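Local coordinates for protein rhamnonate dehydratase (Gibberella zeae PH-1, PDB 3FXG) that probably dehydrates the sugar acid rhamnonate, acting as a magnesium-dependent lyase of the enolase superfamily, at residues K6-I11 / K146-P151; R15-G20 / L397-Y402; K161-F166 / K372-T377; E288-D293 / Y318-V323. All blocks are in the same frame, centred on the assembly; numbering follows the deposited sequence.

Interaction 1: residues K6-I11 / K146-P151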
loop_
_atom_site.group_PDB
_atom_site.type_symbol
_atom_site.label_atom_id
_atom_site.label_comp_id
_atom_site.label_asym_id
_atom_site.label_seq_id
_atom_site.Cartn_x
_atom_site.Cartn_y
_atom_site.Cartn_z
ATOM N N LYS A 6 33.812 -41.939 1.165
ATOM C CA LYS A 6 32.966 -43.018 1.650
ATOM C C LYS A 6 32.033 -43.577 0.581
ATOM O O LYS A 6 31.420 -42.827 -0.184
ATOM C CB LYS A 6 32.153 -42.519 2.849
ATOM C CG LYS A 6 31.369 -43.584 3.596
ATOM C CD LYS A 6 30.612 -42.967 4.769
ATOM C CE LYS A 6 29.914 -44.028 5.615
ATOM N NZ LYS A 6 28.965 -44.855 4.811
ATOM N N ASP A 7 31.946 -44.903 0.521
ATOM C CA ASP A 7 31.057 -45.570 -0.425
ATOM C C ASP A 7 29.760 -45.752 0.359
ATOM O O ASP A 7 29.627 -46.698 1.135
ATOM C CB ASP A 7 31.618 -46.936 -0.822
ATOM C CG ASP A 7 30.791 -47.614 -1.898
ATOM O OD1 ASP A 7 31.003 -48.822 -2.137
ATOM O OD2 ASP A 7 29.936 -46.937 -2.512
ATOM N N PHE A 8 28.820 -44.832 0.167
ATOM C CA PHE A 8 27.550 -44.858 0.886
ATOM C C PHE A 8 26.551 -45.840 0.283
ATOM O O PHE A 8 26.365 -45.879 -0.930
ATOM C CB PHE A 8 26.933 -43.457 0.899
ATOM C CG PHE A 8 26.308 -43.076 2.212
ATOM C CD1 PHE A 8 27.086 -42.556 3.241
ATOM C CD2 PHE A 8 24.946 -43.246 2.424
ATOM C CE1 PHE A 8 26.514 -42.206 4.463
ATOM C CE2 PHE A 8 24.365 -42.900 3.645
ATOM C CZ PHE A 8 25.151 -42.379 4.664
ATOM N N PRO A 9 25.893 -46.646 1.128
ATOM C CA PRO A 9 24.915 -47.612 0.616
ATOM C C PRO A 9 23.695 -46.930 -0.007
ATOM O O PRO A 9 23.238 -45.896 0.478
ATOM C CB PRO A 9 24.559 -48.433 1.856
ATOM C CG PRO A 9 24.748 -47.459 2.978
ATOM C CD PRO A 9 26.030 -46.756 2.590
ATOM N N LYS A 10 23.187 -47.507 -1.091
ATOM C CA LYS A 10 22.017 -46.974 -1.783
ATOM C C LYS A 10 20.752 -47.584 -1.178
ATOM O O LYS A 10 20.826 -48.535 -0.404
ATOM C CB LYS A 10 22.069 -47.331 -3.271
ATOM C CG LYS A 10 23.254 -46.762 -4.041
ATOM C CD LYS A 10 23.193 -45.248 -4.135
ATOM C CE LYS A 10 23.971 -44.740 -5.348
ATOM N NZ LYS A 10 25.398 -45.164 -5.333
ATOM N N ILE A 11 19.592 -47.034 -1.534
ATOM C CA ILE A 11 18.325 -47.560 -1.036
ATOM C C ILE A 11 18.022 -48.852 -1.782
ATOM O O ILE A 11 18.021 -48.886 -3.015
ATOM C CB ILE A 11 17.164 -46.576 -1.271
ATOM C CG1 ILE A 11 17.375 -45.314 -0.432
ATOM C CG2 ILE A 11 15.838 -47.249 -0.926
ATOM C CD1 ILE A 11 16.385 -44.204 -0.748
ATOM N N LYS A 146 21.781 -43.704 11.162
ATOM C CA LYS A 146 22.214 -45.059 11.482
ATOM C C LYS A 146 23.445 -45.478 10.690
ATOM O O LYS A 146 24.349 -46.111 11.235
ATOM C CB LYS A 146 21.059 -46.042 11.264
ATOM C CG LYS A 146 20.032 -45.948 12.378
ATOM C CD LYS A 146 18.762 -46.720 12.099
ATOM C CE LYS A 146 17.823 -46.606 13.292
ATOM N NZ LYS A 146 16.496 -47.233 13.049
ATOM N N VAL A 147 23.498 -45.112 9.414
ATOM C CA VAL A 147 24.654 -45.461 8.598
ATOM C C VAL A 147 25.916 -44.775 9.123
ATOM O O VAL A 147 26.981 -45.388 9.185
ATOM C CB VAL A 147 24.441 -45.074 7.118
ATOM C CG1 VAL A 147 25.728 -45.306 6.325
ATOM C CG2 VAL A 147 23.309 -45.910 6.526
ATOM N N ARG A 148 25.790 -43.509 9.516
ATOM C CA ARG A 148 26.929 -42.752 10.034
ATOM C C ARG A 148 27.136 -42.940 11.530
ATOM O O ARG A 148 28.117 -42.458 12.090
ATOM C CB ARG A 148 26.749 -41.261 9.745
ATOM C CG ARG A 148 26.811 -40.917 8.271
ATOM C CD ARG A 148 26.503 -39.462 8.039
ATOM N NE ARG A 148 26.655 -39.107 6.634
ATOM C CZ ARG A 148 25.892 -38.218 6.011
ATOM N NH1 ARG A 148 24.921 -37.600 6.675
ATOM N NH2 ARG A 148 26.100 -37.947 4.732
ATOM N N ASN A 149 26.206 -43.635 12.174
ATOM C CA ASN A 149 26.277 -43.865 13.615
ATOM C C ASN A 149 26.254 -42.533 14.373
ATOM O O ASN A 149 27.015 -42.332 15.322
ATOM C CB ASN A 149 27.547 -44.639 13.980
ATOM C CG ASN A 149 27.527 -45.141 15.409
ATOM O OD1 ASN A 149 28.572 -45.271 16.052
ATOM N ND2 ASN A 149 26.335 -45.437 15.914
ATOM N N GLU A 150 25.377 -41.627 13.946
ATOM C CA GLU A 150 25.243 -40.319 14.584
ATOM C C GLU A 150 23.773 -39.961 14.790
ATOM O O GLU A 150 22.905 -40.422 14.049
ATOM C CB GLU A 150 25.901 -39.228 13.725
ATOM C CG GLU A 150 27.421 -39.309 13.624
ATOM C CD GLU A 150 28.032 -38.118 12.884
ATOM O OE1 GLU A 150 27.867 -36.968 13.353
ATOM O OE2 GLU A 150 28.682 -38.329 11.832
ATOM N N PRO A 151 23.471 -39.144 15.814
ATOM C CA PRO A 151 22.080 -38.750 16.057
ATOM C C PRO A 151 21.722 -37.786 14.933
ATOM O O PRO A 151 22.601 -37.111 14.404
ATOM C CB PRO A 151 22.144 -38.031 17.407
ATOM C CG PRO A 151 23.419 -38.552 18.042
ATOM C CD PRO A 151 24.357 -38.635 16.875
#
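Phe8 and Val147 mark the nearest backbone approach of the two segments, yet their CA atoms stay 8.3 Å apart, a separation that only side chains bridge. Residues 6-10 run in an irregular arm that leads into strand 11-19. Val147 lies in the last turn of helix 128-148, which ends in a Schellman motif with Asn149, of positive phi, at the C-prime position.

Val147 is the residue round which the contact is built: Phe8, Pro9 and Lys6 all meet its CG1. This methyl, held anti to the backbone N (chi1 174°), projects off the helix end onto the face of the Phe8 ring, 3.9 Å from the ring centroid, a CH-pi arrangement. Phe8 CZ is the ring atom that comes nearest, 3.4 Å from Val147 CG1. The pyrrolidine ring of Pro9 also touches this methyl, its CD lying 4.0 Å from Val147 CG1. From another side the bent end of Lys6 brings NZ to 3.6 Å of Val147 CG1. Arg148 crosses the Phe8 ring at about a right angle, with the guanidinium plane turned 62° from that of the ring. Its NE approaches Phe8 CE1 obliquely, at 3.8 Å, so no flat stack forms.

The polar end of Arg148 turns to another chain, where its partner is Glu150 of the second subunit, on which Lys6 and Phe8 also pack. In its own chain Phe8 leans on Leu144 and Arg107. The chemistry between the two segments is therefore dispersive, a methyl group set against an aromatic face, while the charge of Arg148 is met by the carboxylate of that neighbouring glutamate.

Interaction 2: residues R15-G20 / L397-Y402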
loop_
_atom_site.group_PDB
_atom_site.type_symbol
_atom_site.label_atom_id
_atom_site.label_comp_id
_atom_site.label_asym_id
_atom_site.label_seq_id
_atom_site.Cartn_x
_atom_site.Cartn_y
_atom_site.Cartn_z
ATOM N N ARG A 15 9.376 -50.621 2.813
ATOM C CA ARG A 15 8.233 -51.382 3.289
ATOM C C ARG A 15 7.342 -50.462 4.117
ATOM O O ARG A 15 7.827 -49.522 4.742
ATOM C CB ARG A 15 8.709 -52.556 4.156
ATOM C CG ARG A 15 9.582 -53.582 3.435
ATOM C CD ARG A 15 10.054 -54.678 4.391
ATOM N NE ARG A 15 11.063 -54.208 5.344
ATOM C CZ ARG A 15 12.370 -54.147 5.089
ATOM N NH1 ARG A 15 12.840 -54.530 3.908
ATOM N NH2 ARG A 15 13.211 -53.704 6.016
ATOM N N SER A 16 6.038 -50.718 4.110
ATOM C CA SER A 16 5.117 -49.907 4.896
ATOM C C SER A 16 4.169 -50.821 5.650
ATOM O O SER A 16 3.818 -51.903 5.172
ATOM C CB SER A 16 4.325 -48.940 4.005
ATOM O OG SER A 16 3.438 -49.627 3.145
ATOM N N PHE A 17 3.766 -50.379 6.834
ATOM C CA PHE A 17 2.874 -51.149 7.685
ATOM C C PHE A 17 1.824 -50.253 8.309
ATOM O O PHE A 17 2.074 -49.077 8.576
ATOM C CB PHE A 17 3.662 -51.800 8.824
ATOM C CG PHE A 17 4.767 -52.699 8.368
ATOM C CD1 PHE A 17 4.533 -54.052 8.148
ATOM C CD2 PHE A 17 6.045 -52.191 8.148
ATOM C CE1 PHE A 17 5.557 -54.890 7.715
ATOM C CE2 PHE A 17 7.077 -53.021 7.715
ATOM C CZ PHE A 17 6.831 -54.373 7.498
ATOM N N ILE A 18 0.649 -50.817 8.544
ATOM C CA ILE A 18 -0.422 -50.089 9.204
ATOM C C ILE A 18 -0.319 -50.542 10.655
ATOM O O ILE A 18 -0.121 -51.728 10.921
ATOM C CB ILE A 18 -1.795 -50.483 8.647
ATOM C CG1 ILE A 18 -1.894 -50.049 7.183
ATOM C CG2 ILE A 18 -2.899 -49.853 9.487
ATOM C CD1 ILE A 18 -3.063 -50.644 6.447
ATOM N N ILE A 19 -0.420 -49.610 11.593
ATOM C CA ILE A 19 -0.331 -49.971 12.998
ATOM C C ILE A 19 -1.716 -50.352 13.506
ATOM O O ILE A 19 -2.612 -49.517 13.574
ATOM C CB ILE A 19 0.248 -48.807 13.826
ATOM C CG1 ILE A 19 1.595 -48.383 13.229
ATOM C CG2 ILE A 19 0.440 -49.235 15.275
ATOM C CD1 ILE A 19 2.214 -47.173 13.886
ATOM N N GLY A 20 -1.888 -51.629 13.839
ATOM C CA GLY A 20 -3.171 -52.102 14.325
ATOM C C GLY A 20 -3.541 -51.534 15.681
ATOM O O GLY A 20 -2.681 -51.049 16.413
ATOM N N LEU A 397 2.087 -54.921 13.628
ATOM C CA LEU A 397 2.346 -54.280 12.347
ATOM C C LEU A 397 1.711 -55.054 11.205
ATOM O O LEU A 397 2.088 -56.190 10.913
ATOM C CB LEU A 397 3.851 -54.140 12.111
ATOM C CG LEU A 397 4.578 -53.180 13.056
ATOM C CD1 LEU A 397 6.068 -53.214 12.769
ATOM C CD2 LEU A 397 4.031 -51.768 12.883
ATOM N N ILE A 398 0.744 -54.417 10.558
ATOM C CA ILE A 398 0.022 -55.020 9.452
ATOM C C ILE A 398 0.636 -54.649 8.107
ATOM O O ILE A 398 0.596 -53.487 7.703
ATOM C CB ILE A 398 -1.449 -54.557 9.459
ATOM C CG1 ILE A 398 -2.067 -54.828 10.832
ATOM C CG2 ILE A 398 -2.227 -55.270 8.372
ATOM C CD1 ILE A 398 -3.442 -54.225 11.013
ATOM N N PRO A 399 1.220 -55.629 7.398
ATOM C CA PRO A 399 1.822 -55.342 6.093
ATOM C C PRO A 399 0.748 -54.709 5.204
ATOM O O PRO A 399 -0.411 -55.123 5.241
ATOM C CB PRO A 399 2.243 -56.724 5.598
ATOM C CG PRO A 399 2.562 -57.445 6.872
ATOM C CD PRO A 399 1.411 -57.043 7.763
ATOM N N SER A 400 1.127 -53.709 4.418
ATOM C CA SER A 400 0.168 -53.023 3.556
ATOM C C SER A 400 -0.180 -53.801 2.289
ATOM O O SER A 400 -0.984 -53.343 1.476
ATOM C CB SER A 400 0.708 -51.642 3.178
ATOM O OG SER A 400 1.944 -51.750 2.498
ATOM N N ASP A 401 0.420 -54.981 2.140
ATOM C CA ASP A 401 0.210 -55.849 0.980
ATOM C C ASP A 401 -1.247 -56.052 0.553
ATOM O O ASP A 401 -1.554 -56.043 -0.639
ATOM C CB ASP A 401 0.840 -57.221 1.247
ATOM C CG ASP A 401 2.353 -57.157 1.383
ATOM O OD1 ASP A 401 2.866 -56.225 2.039
ATOM O OD2 ASP A 401 3.032 -58.054 0.843
ATOM N N TYR A 402 -2.139 -56.241 1.519
ATOM C CA TYR A 402 -3.547 -56.478 1.211
ATOM C C TYR A 402 -4.197 -55.365 0.391
ATOM O O TYR A 402 -5.129 -55.615 -0.372
ATOM C CB TYR A 402 -4.339 -56.700 2.507
ATOM C CG TYR A 402 -4.656 -55.442 3.286
ATOM C CD1 TYR A 402 -5.869 -54.774 3.105
ATOM C CD2 TYR A 402 -3.748 -54.920 4.206
ATOM C CE1 TYR A 402 -6.171 -53.618 3.825
ATOM C CE2 TYR A 402 -4.041 -53.764 4.930
ATOM C CZ TYR A 402 -5.250 -53.120 4.735
ATOM O OH TYR A 402 -5.541 -51.978 5.446
#
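Ser16 OG is held by two groups: it lies 2.7 Å from Ser400 OG, within hydrogen-bonding range, and it is hydrogen-bonded to His94 of helix 86-101. Ser400 adds a weak backbone bond, its N standing 3.3 Å from Ser16 O. In both serines OG sits between the backbone N and the carbonyl carbon (chi1 67° in Ser16, 59° in Ser400), and this turns the two hydroxyls to face each other.

Beyond the serines, strand 397-399 runs antiparallel to strand 11-19 but splayed (128° between the short segments), an outermost strand, within this chain, of the four-stranded sheet. Ile18 and Ile398 form its hydrogen-bonded pair, with Ile18 N to Ile398 O at 2.8 Å and Ile398 N to Ile18 O also at 2.8 Å. Phe17-Pro399 and Ile19-Leu397 are the flanking non-hydrogen-bonded pairs.

On the sheet face that carries Phe17, CD1 of its ring is approached obliquely by Leu397 CB at 4.0 Å, and Phe17 CE1 lies 4.0 Å from Pro399 CG. On the face that carries Ile18, its terminal CD1 meets the edge of the Tyr402 ring, 3.6 Å from Tyr402 CE2.

The result is a short strand fixed by two nearly straight backbone bonds at its centre. Pro399 sits in a non-hydrogen-bonded pair, where its missing N-H costs the pairing nothing; the next attachment is Ser400, whose buried hydroxyl shares a polar cluster with Ser16 and His94.

Interaction 3: residues K161-F166 / K372-T377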
loop_
_atom_site.group_PDB
_atom_site.type_symbol
_atom_site.label_atom_id
_atom_site.label_comp_id
_atom_site.label_asym_id
_atom_site.label_seq_id
_atom_site.Cartn_x
_atom_site.Cartn_y
_atom_site.Cartn_z
ATOM N N LYS A 161 21.703 -25.664 21.777
ATOM C CA LYS A 161 21.406 -25.646 23.205
ATOM C C LYS A 161 21.610 -27.062 23.725
ATOM O O LYS A 161 21.465 -28.031 22.979
ATOM C CB LYS A 161 19.973 -25.176 23.466
ATOM C CG LYS A 161 18.912 -25.883 22.651
ATOM C CD LYS A 161 17.566 -25.202 22.835
ATOM C CE LYS A 161 16.726 -25.316 21.580
ATOM N NZ LYS A 161 17.447 -24.763 20.396
ATOM N N GLU A 162 21.958 -27.188 24.998
ATOM C CA GLU A 162 22.190 -28.507 25.574
ATOM C C GLU A 162 20.956 -29.046 26.284
ATOM O O GLU A 162 20.904 -30.215 26.665
ATOM C CB GLU A 162 23.377 -28.447 26.535
ATOM C CG GLU A 162 24.686 -28.082 25.844
ATOM C CD GLU A 162 25.117 -29.124 24.818
ATOM O OE1 GLU A 162 25.568 -28.728 23.720
ATOM O OE2 GLU A 162 25.016 -30.336 25.113
ATOM N N ARG A 163 19.960 -28.186 26.456
ATOM C CA ARG A 163 18.726 -28.576 27.117
ATOM C C ARG A 163 17.520 -28.057 26.344
ATOM O O ARG A 163 17.531 -26.934 25.846
ATOM C CB ARG A 163 18.715 -28.030 28.545
ATOM C CG ARG A 163 17.388 -28.147 29.261
ATOM C CD ARG A 163 17.566 -27.879 30.747
ATOM N NE ARG A 163 16.294 -27.636 31.421
ATOM C CZ ARG A 163 16.091 -27.836 32.719
ATOM N NH1 ARG A 163 17.079 -28.287 33.481
ATOM N NH2 ARG A 163 14.904 -27.582 33.257
ATOM N N LEU A 164 16.489 -28.890 26.237
ATOM C CA LEU A 164 15.265 -28.519 25.535
ATOM C C LEU A 164 14.145 -28.387 26.559
ATOM O O LEU A 164 13.775 -29.370 27.201
ATOM C CB LEU A 164 14.889 -29.597 24.515
ATOM C CG LEU A 164 14.641 -29.178 23.062
ATOM C CD1 LEU A 164 14.042 -30.363 22.310
ATOM C CD2 LEU A 164 13.698 -27.985 22.996
ATOM N N ASP A 165 13.614 -27.178 26.713
ATOM C CA ASP A 165 12.530 -26.932 27.661
ATOM C C ASP A 165 11.163 -27.109 26.998
ATOM O O ASP A 165 10.945 -26.666 25.868
ATOM C CB ASP A 165 12.655 -25.526 28.251
ATOM C CG ASP A 165 13.905 -25.364 29.094
ATOM O OD1 ASP A 165 14.090 -26.164 30.037
ATOM O OD2 ASP A 165 14.702 -24.444 28.818
ATOM N N PHE A 166 10.251 -27.760 27.715
ATOM C CA PHE A 166 8.910 -28.038 27.209
ATOM C C PHE A 166 7.792 -27.331 27.957
ATOM O O PHE A 166 7.920 -26.992 29.133
ATOM C CB PHE A 166 8.582 -29.532 27.323
ATOM C CG PHE A 166 9.390 -30.428 26.431
ATOM C CD1 PHE A 166 8.750 -31.248 25.503
ATOM C CD2 PHE A 166 10.774 -30.512 26.558
ATOM C CE1 PHE A 166 9.478 -32.142 24.720
ATOM C CE2 PHE A 166 11.509 -31.402 25.778
ATOM C CZ PHE A 166 10.861 -32.220 24.857
ATOM N N LYS A 372 10.326 -34.515 33.479
ATOM C CA LYS A 372 10.711 -33.383 34.321
ATOM C C LYS A 372 10.516 -32.050 33.598
ATOM O O LYS A 372 10.979 -31.013 34.065
ATOM C CB LYS A 372 12.178 -33.500 34.744
ATOM C CG LYS A 372 12.530 -34.748 35.540
ATOM C CD LYS A 372 14.032 -34.783 35.811
ATOM C CE LYS A 372 14.442 -36.030 36.573
ATOM N NZ LYS A 372 14.151 -37.276 35.814
ATOM N N GLY A 373 9.846 -32.084 32.453
ATOM C CA GLY A 373 9.598 -30.861 31.708
ATOM C C GLY A 373 10.725 -30.437 30.785
ATOM O O GLY A 373 10.713 -29.321 30.259
ATOM N N TYR A 374 11.698 -31.318 30.580
ATOM C CA TYR A 374 12.821 -31.009 29.705
ATOM C C TYR A 374 13.565 -32.272 29.285
ATOM O O TYR A 374 13.402 -33.334 29.888
ATOM C CB TYR A 374 13.798 -30.058 30.411
ATOM C CG TYR A 374 14.618 -30.713 31.508
ATOM C CD1 TYR A 374 15.810 -31.378 31.216
ATOM C CD2 TYR A 374 14.173 -30.710 32.829
ATOM C CE1 TYR A 374 16.539 -32.030 32.214
ATOM C CE2 TYR A 374 14.891 -31.359 33.834
ATOM C CZ TYR A 374 16.069 -32.017 33.520
ATOM O OH TYR A 374 16.762 -32.675 34.508
ATOM N N LEU A 375 14.363 -32.139 28.233
ATOM C CA LEU A 375 15.199 -33.223 27.735
ATOM C C LEU A 375 16.580 -32.614 27.503
ATOM O O LEU A 375 16.733 -31.392 27.510
ATOM C CB LEU A 375 14.661 -33.802 26.419
ATOM C CG LEU A 375 13.377 -34.638 26.461
ATOM C CD1 LEU A 375 13.149 -35.254 25.087
ATOM C CD2 LEU A 375 13.491 -35.735 27.516
ATOM N N THR A 376 17.583 -33.459 27.301
ATOM C CA THR A 376 18.940 -32.980 27.080
ATOM C C THR A 376 19.518 -33.593 25.814
ATOM O O THR A 376 18.960 -34.547 25.267
ATOM C CB THR A 376 19.863 -33.374 28.243
ATOM O OG1 THR A 376 19.954 -34.802 28.298
ATOM C CG2 THR A 376 19.319 -32.844 29.566
ATOM N N THR A 377 20.638 -33.045 25.349
ATOM C CA THR A 377 21.284 -33.569 24.154
ATOM C C THR A 377 21.658 -35.027 24.398
ATOM O O THR A 377 21.596 -35.858 23.490
ATOM C CB THR A 377 22.560 -32.776 23.804
ATOM O OG1 THR A 377 23.336 -32.567 24.991
ATOM C CG2 THR A 377 22.203 -31.431 23.191
#
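Arg163 and Tyr374 face each other across an antiparallel pair that adds strand 374-376 to strand 163-169 of the enolase-type beta/alpha barrel; the latter strand lies parallel to 184-187 and 344-347. Arg163 is extended, CG anti to the backbone N (chi1 169°), and its guanidinium lies flat on the Tyr374 ring, centres 3.6 Å apart and planes at 14°, a cation-pi stack offset toward the ring's rim. Asp165 fixes the rotation of that group: its OD1 takes NE of Arg163 at 3.0 Å, close to the guanidinium plane.

On the other face of the sheet, Phe166 crosses Leu375 obliquely, CE2 reaching Leu375 CG at 3.8 Å. Tyr332 of helix 329-335 touches both side chains.

The backbone pairing is regular, with Leu164 N to Leu375 O at 2.8 Å and Phe166 N to Gly373 O at 3.0 Å. At the far end Glu162 folds back at chi2 (-63°), bringing OE2 to 2.8 Å from the donor Thr377 OG1, which meets it from above the carboxylate plane. Thr377 CG2 covers Lys161 O at 3.5 Å, and that carbonyl oxygen is buried with no polar partner.

Interaction 4: residues E288-D293 / Y318-V323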
loop_
_atom_site.group_PDB
_atom_site.type_symbol
_atom_site.label_atom_id
_atom_site.label_comp_id
_atom_site.label_asym_id
_atom_site.label_seq_id
_atom_site.Cartn_x
_atom_site.Cartn_y
_atom_site.Cartn_z
ATOM N N GLU A 288 5.056 -13.808 6.232
ATOM C CA GLU A 288 4.793 -12.522 5.581
ATOM C C GLU A 288 3.862 -11.687 6.453
ATOM O O GLU A 288 2.820 -12.167 6.893
ATOM C CB GLU A 288 4.128 -12.714 4.210
ATOM C CG GLU A 288 4.921 -13.545 3.221
ATOM C CD GLU A 288 4.262 -13.613 1.851
ATOM O OE1 GLU A 288 3.048 -13.332 1.750
ATOM O OE2 GLU A 288 4.962 -13.962 0.878
ATOM N N GLY A 289 4.234 -10.435 6.690
ATOM C CA GLY A 289 3.402 -9.575 7.510
ATOM C C GLY A 289 3.767 -9.672 8.977
ATOM O O GLY A 289 3.443 -8.785 9.766
ATOM N N ARG A 290 4.443 -10.757 9.346
ATOM C CA ARG A 290 4.861 -10.961 10.725
ATOM C C ARG A 290 3.661 -10.763 11.667
ATOM O O ARG A 290 3.743 -10.046 12.669
ATOM C CB ARG A 290 6.003 -9.984 11.053
ATOM C CG ARG A 290 6.828 -10.318 12.293
ATOM C CD ARG A 290 8.335 -10.505 11.991
ATOM N NE ARG A 290 8.943 -9.398 11.249
ATOM C CZ ARG A 290 10.032 -8.732 11.634
ATOM N NH1 ARG A 290 10.512 -7.746 10.885
ATOM N NH2 ARG A 290 10.637 -9.032 12.777
ATOM N N ASN A 291 2.543 -11.403 11.329
ATOM C CA ASN A 291 1.327 -11.325 12.136
ATOM C C ASN A 291 1.182 -12.518 13.076
ATOM O O ASN A 291 0.189 -12.628 13.803
ATOM C CB ASN A 291 0.088 -11.242 11.242
ATOM C CG ASN A 291 -0.031 -9.908 10.544
ATOM O OD1 ASN A 291 0.117 -8.858 11.167
ATOM N ND2 ASN A 291 -0.309 -9.940 9.248
ATOM N N LEU A 292 2.162 -13.417 13.038
ATOM C CA LEU A 292 2.167 -14.595 13.899
ATOM C C LEU A 292 3.468 -14.604 14.694
ATOM O O LEU A 292 4.556 -14.524 14.130
ATOM C CB LEU A 292 2.036 -15.870 13.060
ATOM C CG LEU A 292 0.668 -16.015 12.387
ATOM C CD1 LEU A 292 0.740 -17.045 11.285
ATOM C CD2 LEU A 292 -0.382 -16.396 13.429
ATOM N N ASP A 293 3.344 -14.691 16.012
ATOM C CA ASP A 293 4.504 -14.676 16.895
ATOM C C ASP A 293 5.274 -15.984 16.886
ATOM O O ASP A 293 6.463 -16.015 17.212
ATOM C CB ASP A 293 4.046 -14.348 18.308
ATOM C CG ASP A 293 3.359 -13.010 18.378
ATOM O OD1 ASP A 293 4.042 -12.008 18.666
ATOM O OD2 ASP A 293 2.141 -12.959 18.114
ATOM N N TYR A 318 13.642 -13.565 9.750
ATOM C CA TYR A 318 12.746 -12.583 10.353
ATOM C C TYR A 318 12.639 -12.803 11.863
ATOM O O TYR A 318 11.766 -12.246 12.527
ATOM C CB TYR A 318 11.366 -12.678 9.694
ATOM C CG TYR A 318 11.382 -12.196 8.262
ATOM C CD1 TYR A 318 11.325 -10.833 7.967
ATOM C CD2 TYR A 318 11.518 -13.095 7.204
ATOM C CE1 TYR A 318 11.406 -10.377 6.654
ATOM C CE2 TYR A 318 11.604 -12.647 5.885
ATOM C CZ TYR A 318 11.548 -11.288 5.619
ATOM O OH TYR A 318 11.653 -10.836 4.322
ATOM N N ASP A 319 13.550 -13.612 12.392
ATOM C CA ASP A 319 13.582 -13.923 13.816
ATOM C C ASP A 319 12.243 -14.426 14.342
ATOM O O ASP A 319 11.879 -14.167 15.491
ATOM C CB ASP A 319 14.033 -12.698 14.620
ATOM C CG ASP A 319 15.437 -12.260 14.259
ATOM O OD1 ASP A 319 16.317 -13.142 14.157
ATOM O OD2 ASP A 319 15.663 -11.042 14.076
ATOM N N VAL A 320 11.505 -15.135 13.494
ATOM C CA VAL A 320 10.223 -15.693 13.907
ATOM C C VAL A 320 10.519 -17.091 14.439
ATOM O O VAL A 320 11.053 -17.936 13.721
ATOM C CB VAL A 320 9.232 -15.804 12.727
ATOM C CG1 VAL A 320 8.008 -16.614 13.149
ATOM C CG2 VAL A 320 8.800 -14.413 12.274
ATOM N N PRO A 321 10.194 -17.348 15.715
ATOM C CA PRO A 321 10.464 -18.678 16.258
ATOM C C PRO A 321 9.598 -19.776 15.654
ATOM O O PRO A 321 8.450 -19.543 15.266
ATOM C CB PRO A 321 10.212 -18.501 17.754
ATOM C CG PRO A 321 9.167 -17.435 17.797
ATOM C CD PRO A 321 9.651 -16.452 16.753
ATOM N N VAL A 322 10.175 -20.971 15.571
ATOM C CA VAL A 322 9.483 -22.139 15.053
ATOM C C VAL A 322 9.400 -23.129 16.210
ATOM O O VAL A 322 10.425 -23.559 16.734
ATOM C CB VAL A 322 10.268 -22.803 13.891
ATOM C CG1 VAL A 322 9.527 -24.038 13.410
ATOM C CG2 VAL A 322 10.445 -21.819 12.740
ATOM N N VAL A 323 8.180 -23.461 16.619
ATOM C CA VAL A 323 7.951 -24.413 17.704
ATOM C C VAL A 323 6.982 -25.439 17.129
ATOM O O VAL A 323 5.769 -25.264 17.192
ATOM C CB VAL A 323 7.310 -23.730 18.932
ATOM C CG1 VAL A 323 7.085 -24.752 20.046
ATOM C CG2 VAL A 323 8.208 -22.599 19.427
HETATM O O HOH W 1 10.289 -11.307 14.700
#
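Two loops that follow helices of the beta/alpha barrel meet where Arg290 and Asp293, after helix 279-287, face Tyr318, Val320 and Pro321, after helix 305-316. The second helix ends in a Schellman motif with Asp319, of positive phi, as its C-prime residue, and this reversal carries Val320 and Pro321 over the first loop. The closest CA atoms, those of Asp293 and Val320, are 6.5 Å apart.

Arg290 starts with CG anti to its own N (chi1 -163°), and the bends at chi2 and chi3 curl the guanidinium over to Tyr318, with a face toward CD1 of that ring. A water links the two residues: it accepts from Arg290 NH2 at 3.0 Å, lying in the guanidinium plane, and donates to Tyr318 O at 2.8 Å. The aliphatic part of the arginine slides past Val320 in the opposite direction, with Arg290 CD 3.9 Å from Val320 CG2. Farther along, Asp293 O comes up against the proline ring, 3.1 Å from Pro321 CG, a close van der Waals approach.

The polar ends look outward to other chains: Arg290 forms a salt bridge with Asp255 of the fourth subunit, and Tyr318 OH bonds Glu288 of the second. Within the chain, Leu292 packs on helix 259-265 and strand 270-273, while Pro321 and Val323 pair by backbone bonds with Ile295 of strand 294-295, the barrel strand that the first loop enters.

Interactions 1 and 2 share the N-terminal arm and strand, adjoining in sequence although their centres are 26 Å apart, and their segments alternate along the chain. In sequence, interactions 3 and 4 are nested inside the loop closed by interaction 2, and interaction 4 is nested again within the loop closed by interaction 3. These last two belong to the barrel: their centres lie 23 Å apart and their nearest atoms about 7 Å. Both stand back from the magnesium ion held by Asp222, Glu248 and Glu275, with the side chain of Phe166 about 14 Å and that of Leu292 about 12 Å from it. Interactions 1 and 4, centres 35 Å apart, both touch the second subunit.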